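PDB 4DAD: putative pilus assembly-related protein from Burkholderia pseudomallei, which probably acts in pilus-related signalling through this N-terminal CheY-like receiver domain, and may bind and hydrolyse ATP in its full-length form. Local coordinates for residues Q57-T62 / L83-K88; I70-G75 / D133-A138. One frame throughout, in Å; residues are numbered along the deposited sequence.

Interaction 1 of 2, residues Q57-T62 / L83-K88; sequences QIVQRT and LAAIEK. With SO4 (sulfate ion), chain B.
The guanidinium of Arg-61 takes a sulfate at its edge, with the sulfur in its plane, while Val-59, two residues earlier, meets Ala-85 and Lys-88 across the contact. The sulfate, probably from the crystallisation liquor, receives NH1 of Arg-61 on O1 at 3.0 Å in a fairly straight bond (162°). NH2 of Arg-61 reaches sulfate O2 at 2.9 Å along a more bent path, 131°. From a second side, NE2 of Gln-57 donates to sulfate O4 at 3.3 Å. A type I turn from Ile-58 to Arg-61, with Arg-61 N bonded to Ile-58 O, places Arg-61 at the N-cap of helix 62-65. In the receiver fold this turn follows short helix 55-58, which lies against helix 80-92 on one face of the parallel sheet. Val-59 carries the contact with residues 83-88: Val-59 CG2 sits 3.5 Å from Ala-85 O and 4.4 Å from Ala-85 CB. Val-59 CG1, anti to the backbone N (chi1 -156°), meets Lys-88 CG at 3.8 Å. The extended Lys-88 chain passes slantwise over Val-59 with its methylenes, and Ile-58 and Val-59 both pack on Leu-89.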
loop_
_atom_site.group_PDB
_atom_site.type_symbol
_atom_site.label_atom_id
_atom_site.label_comp_id
_atom_site.label_asym_id
_atom_site.label_seq_id
_atom_site.Cartn_x
_atom_site.Cartn_y
_atom_site.Cartn_z
ATOM N N GLN A 57 18.655 3.377 8.402
ATOM C CA GLN A 57 19.060 3.274 9.801
ATOM C C GLN A 57 17.881 2.765 10.671
ATOM O O GLN A 57 18.075 1.915 11.546
ATOM C CB GLN A 57 19.535 4.629 10.287
ATOM C CG GLN A 57 20.775 5.133 9.592
ATOM C CD GLN A 57 21.126 6.500 10.097
ATOM O OE1 GLN A 57 20.303 7.422 10.120
ATOM N NE2 GLN A 57 22.342 6.645 10.559
ATOM N N ILE A 58 16.669 3.263 10.387
ATOM C CA ILE A 58 15.436 2.900 11.066
ATOM C C ILE A 58 15.192 1.357 11.010
ATOM O O ILE A 58 14.905 0.773 12.060
ATOM C CB ILE A 58 14.257 3.723 10.464
ATOM C CG1 ILE A 58 14.421 5.227 10.762
ATOM C CG2 ILE A 58 12.920 3.237 10.962
ATOM C CD1 ILE A 58 13.472 6.161 9.935
ATOM N N VAL A 59 15.356 0.705 9.818
ATOM C CA VAL A 59 15.147 -0.749 9.613
ATOM C C VAL A 59 15.946 -1.583 10.635
ATOM O O VAL A 59 15.462 -2.631 11.075
ATOM C CB VAL A 59 15.453 -1.284 8.173
ATOM C CG1 VAL A 59 14.681 -2.571 7.891
ATOM C CG2 VAL A 59 15.138 -0.266 7.096
ATOM N N GLN A 60 17.146 -1.123 11.009
ATOM C CA GLN A 60 18.035 -1.820 11.947
ATOM C C GLN A 60 17.452 -1.950 13.380
ATOM O O GLN A 60 17.949 -2.766 14.153
ATOM C CB GLN A 60 19.400 -1.132 11.990
ATOM C CG GLN A 60 20.168 -1.240 10.674
ATOM C CD GLN A 60 21.567 -0.659 10.752
ATOM O OE1 GLN A 60 21.990 0.110 9.879
ATOM N NE2 GLN A 60 22.326 -1.012 11.793
ATOM N N ARG A 61 16.377 -1.197 13.710
ATOM C CA ARG A 61 15.735 -1.226 15.029
ATOM C C ARG A 61 14.424 -2.004 14.980
ATOM O O ARG A 61 13.385 -1.427 15.268
ATOM C CB ARG A 61 15.493 0.215 15.531
ATOM C CG ARG A 61 16.695 0.876 16.184
ATOM C CD ARG A 61 17.742 1.300 15.176
ATOM N NE ARG A 61 18.795 2.107 15.790
ATOM C CZ ARG A 61 19.979 2.344 15.232
ATOM N NH1 ARG A 61 20.277 1.827 14.042
ATOM N NH2 ARG A 61 20.887 3.083 15.871
ATOM N N THR A 62 14.470 -3.310 14.628
ATOM C CA THR A 62 13.293 -4.188 14.460
ATOM C C THR A 62 12.294 -4.108 15.637
ATOM O O THR A 62 11.110 -3.891 15.386
ATOM C CB THR A 62 13.674 -5.674 14.226
ATOM O OG1 THR A 62 14.824 -5.790 13.381
ATOM C CG2 THR A 62 12.520 -6.483 13.641
ATOM N N LEU A 83 14.502 3.822 -1.188
ATOM C CA LEU A 83 13.275 3.124 -1.635
ATOM C C LEU A 83 13.373 1.629 -1.313
ATOM O O LEU A 83 12.392 1.004 -0.880
ATOM C CB LEU A 83 13.001 3.326 -3.132
ATOM C CG LEU A 83 12.357 4.652 -3.539
ATOM C CD1 LEU A 83 12.504 4.884 -5.017
ATOM C CD2 LEU A 83 10.884 4.702 -3.193
ATOM N N ALA A 84 14.582 1.077 -1.471
ATOM C CA ALA A 84 14.876 -0.312 -1.130
ATOM C C ALA A 84 14.752 -0.528 0.400
ATOM O O ALA A 84 14.213 -1.544 0.845
ATOM C CB ALA A 84 16.272 -0.665 -1.610
ATOM N N ALA A 85 15.226 0.458 1.188
ATOM C CA ALA A 85 15.190 0.450 2.643
ATOM C C ALA A 85 13.769 0.511 3.134
ATOM O O ALA A 85 13.438 -0.216 4.070
ATOM C CB ALA A 85 15.990 1.620 3.187
ATOM N N ILE A 86 12.913 1.348 2.483
ATOM C CA ILE A 86 11.475 1.482 2.775
ATOM C C ILE A 86 10.784 0.170 2.408
ATOM O O ILE A 86 9.877 -0.259 3.139
ATOM C CB ILE A 86 10.853 2.698 2.044
ATOM C CG1 ILE A 86 11.434 4.022 2.601
ATOM C CG2 ILE A 86 9.322 2.685 2.137
ATOM C CD1 ILE A 86 11.372 5.232 1.673
ATOM N N GLU A 87 11.217 -0.476 1.278
ATOM C CA GLU A 87 10.696 -1.777 0.836
ATOM C C GLU A 87 10.993 -2.811 1.926
ATOM O O GLU A 87 10.095 -3.523 2.349
ATOM C CB GLU A 87 11.325 -2.186 -0.513
ATOM C CG GLU A 87 10.354 -2.647 -1.591
ATOM C CD GLU A 87 10.882 -2.644 -3.021
ATOM O OE1 GLU A 87 11.733 -1.782 -3.353
ATOM O OE2 GLU A 87 10.403 -3.480 -3.826
ATOM N N LYS A 88 12.256 -2.850 2.410
ATOM C CA LYS A 88 12.686 -3.785 3.460
ATOM C C LYS A 88 11.891 -3.508 4.723
ATOM O O LYS A 88 11.433 -4.443 5.393
ATOM C CB LYS A 88 14.206 -3.689 3.713
ATOM C CG LYS A 88 14.733 -4.726 4.719
ATOM C CD LYS A 88 16.268 -4.762 4.791
ATOM C CE LYS A 88 16.788 -5.764 5.806
ATOM N NZ LYS A 88 18.277 -5.885 5.773
HETATM S S SO4 B . 23.310 3.386 12.963
HETATM O O1 SO4 B . 22.641 2.284 12.266
HETATM O O2 SO4 B . 22.298 4.211 13.641
HETATM O O3 SO4 B . 24.260 2.866 13.965
HETATM O O4 SO4 B . 24.030 4.184 11.957
#

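Interaction 2 of 2, residues I70-G75 / D133-A138; sequences ILMIDG and DALKRA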
loop_
_atom_site.group_PDB
_atom_site.type_symbol
_atom_site.label_atom_id
_atom_site.label_comp_id
_atom_site.label_asym_id
_atom_site.label_seq_id
_atom_site.Cartn_x
_atom_site.Cartn_y
_atom_site.Cartn_z
ATOM N N ILE A 70 2.259 4.101 12.573
ATOM C CA ILE A 70 2.506 4.940 11.395
ATOM C C ILE A 70 3.941 5.488 11.387
ATOM O O ILE A 70 4.495 5.862 12.417
ATOM C CB ILE A 70 1.452 6.071 11.283
ATOM C CG1 ILE A 70 0.042 5.487 11.104
ATOM C CG2 ILE A 70 1.770 7.084 10.155
ATOM C CD1 ILE A 70 -1.145 6.497 11.518
ATOM N N LEU A 71 4.528 5.496 10.190
ATOM C CA LEU A 71 5.829 6.039 9.893
ATOM C C LEU A 71 5.651 7.073 8.808
ATOM O O LEU A 71 5.323 6.743 7.676
ATOM C CB LEU A 71 6.827 4.930 9.495
ATOM C CG LEU A 71 8.162 5.347 8.876
ATOM C CD1 LEU A 71 8.905 6.349 9.735
ATOM C CD2 LEU A 71 9.022 4.127 8.623
HETATM N N MSE A 72 5.856 8.339 9.171
HETATM C CA MSE A 72 5.776 9.434 8.220
HETATM C C MSE A 72 7.193 9.855 7.828
HETATM O O MSE A 72 7.945 10.333 8.679
HETATM C CB MSE A 72 4.999 10.568 8.824
HETATM C CG MSE A 72 4.357 11.449 7.796
HETATM SE SE MSE A 72 3.209 12.714 8.695
HETATM C CE MSE A 72 2.168 11.438 9.774
ATOM N N ILE A 73 7.589 9.579 6.571
ATOM C CA ILE A 73 8.933 9.853 6.080
ATOM C C ILE A 73 8.958 11.126 5.239
ATOM O O ILE A 73 8.200 11.243 4.279
ATOM C CB ILE A 73 9.506 8.637 5.288
ATOM C CG1 ILE A 73 9.819 7.444 6.194
ATOM C CG2 ILE A 73 10.767 8.988 4.480
ATOM C CD1 ILE A 73 9.726 6.055 5.408
ATOM N N ASP A 74 9.879 12.050 5.567
ATOM C CA ASP A 74 10.121 13.230 4.752
ATOM C C ASP A 74 11.012 12.784 3.553
ATOM O O ASP A 74 12.145 12.327 3.756
ATOM C CB ASP A 74 10.759 14.345 5.596
ATOM C CG ASP A 74 11.259 15.558 4.834
ATOM O OD1 ASP A 74 10.974 15.661 3.623
ATOM O OD2 ASP A 74 11.923 16.418 5.456
ATOM N N GLY A 75 10.465 12.882 2.335
ATOM C CA GLY A 75 11.123 12.459 1.098
ATOM C C GLY A 75 11.830 13.535 0.304
ATOM O O GLY A 75 11.605 13.654 -0.904
ATOM N N ASP A 133 -7.040 13.951 6.813
ATOM C CA ASP A 133 -7.609 12.933 5.924
ATOM C C ASP A 133 -6.675 11.737 5.817
ATOM O O ASP A 133 -7.120 10.591 5.969
ATOM C CB ASP A 133 -7.887 13.512 4.525
ATOM C CG ASP A 133 -9.094 14.416 4.431
ATOM O OD1 ASP A 133 -9.817 14.557 5.452
ATOM O OD2 ASP A 133 -9.337 14.965 3.328
ATOM N N ALA A 134 -5.384 12.009 5.581
ATOM C CA ALA A 134 -4.322 11.016 5.499
ATOM C C ALA A 134 -4.267 10.142 6.766
ATOM O O ALA A 134 -4.202 8.904 6.661
ATOM C CB ALA A 134 -2.986 11.717 5.292
ATOM N N LEU A 135 -4.318 10.797 7.956
ATOM C CA LEU A 135 -4.247 10.153 9.278
ATOM C C LEU A 135 -5.506 9.351 9.557
ATOM O O LEU A 135 -5.415 8.268 10.136
ATOM C CB LEU A 135 -3.988 11.175 10.407
ATOM C CG LEU A 135 -2.650 11.879 10.365
ATOM C CD1 LEU A 135 -2.465 12.736 11.565
ATOM C CD2 LEU A 135 -1.450 10.885 10.206
ATOM N N LYS A 136 -6.670 9.854 9.125
ATOM C CA LYS A 136 -7.933 9.118 9.263
ATOM C C LYS A 136 -7.839 7.818 8.446
ATOM O O LYS A 136 -8.157 6.760 8.973
ATOM C CB LYS A 136 -9.143 9.969 8.836
ATOM C CG LYS A 136 -9.602 11.004 9.859
ATOM C CD LYS A 136 -10.633 11.935 9.202
ATOM C CE LYS A 136 -11.205 12.992 10.114
ATOM N NZ LYS A 136 -12.050 13.964 9.363
ATOM N N ARG A 137 -7.324 7.888 7.203
ATOM C CA ARG A 137 -7.103 6.697 6.363
ATOM C C ARG A 137 -6.123 5.721 6.988
ATOM O O ARG A 137 -6.341 4.510 6.911
ATOM C CB ARG A 137 -6.572 7.077 4.976
ATOM C CG ARG A 137 -7.596 7.805 4.140
ATOM C CD ARG A 137 -7.136 7.875 2.709
ATOM N NE ARG A 137 -6.020 8.800 2.556
ATOM C CZ ARG A 137 -6.142 10.088 2.258
ATOM N NH1 ARG A 137 -7.343 10.624 2.069
ATOM N NH2 ARG A 137 -5.066 10.849 2.148
ATOM N N ALA A 138 -5.036 6.236 7.585
ATOM C CA ALA A 138 -4.025 5.384 8.190
ATOM C C ALA A 138 -4.507 4.772 9.514
ATOM O O ALA A 138 -4.080 3.672 9.855
ATOM C CB ALA A 138 -2.732 6.153 8.375
#
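Leu-135 and Ala-138, about one turn apart on helix 128-140, meet selenomethionine Met-72 and Ile-70 on strand 70-74, the middle strand of the five-stranded parallel sheet of the CheY-like receiver fold. The helix is the last of the alternating strands and helices and is laid over one face of the sheet. Asp-133, at the start of the segment, turns its carboxylate to Arg-129 in a salt bridge. Leu-135 then sends CD2 to 3.7 Å from the CE methyl of Met-72, the two side chains crossing at about a right angle. Met-72 reaches this far because its chain is extended to SE and bends only at the last torsion (chi3 -52°). Ile-23, Ala-43 and Tyr-46 also touch Leu-135, so Leu-135 packs against strand 22-26, helix 30-43 and the loop at Tyr-46 as well. Arg-137 folds back along its own helix, one guanidinium face covered by Asp-133 O, 3.8 Å above its plane and over its centre, and forms a salt bridge with Asp-120. The segment closes with Ala-138, whose CB lies 3.9 Å from Ile-70 CG1 and 3.5 Å from Ile-70 CD1.

Interactions 1 and 2 lie on opposite faces of one parallel sheet, their centres about 17 Å apart. Their segments alternate along the chain: 57-62, 70-75, 83-88, then 133-138. Strand 70-74 leads into helix 80-92, and the two contacts meet there, Ile-86 CG1 packing on Ile-73 CD1 at 3.9 Å. Successive strand residues point to alternate faces, so Ile-73 serves the side of interaction 1, while Ile-70 and Met-72 serve that of interaction 2. The same strand carries Asp-74, the predicted phosphorylation site, unmodified here and paired with Arg-32. The helices on the two faces thus sandwich the strand that carries this aspartate.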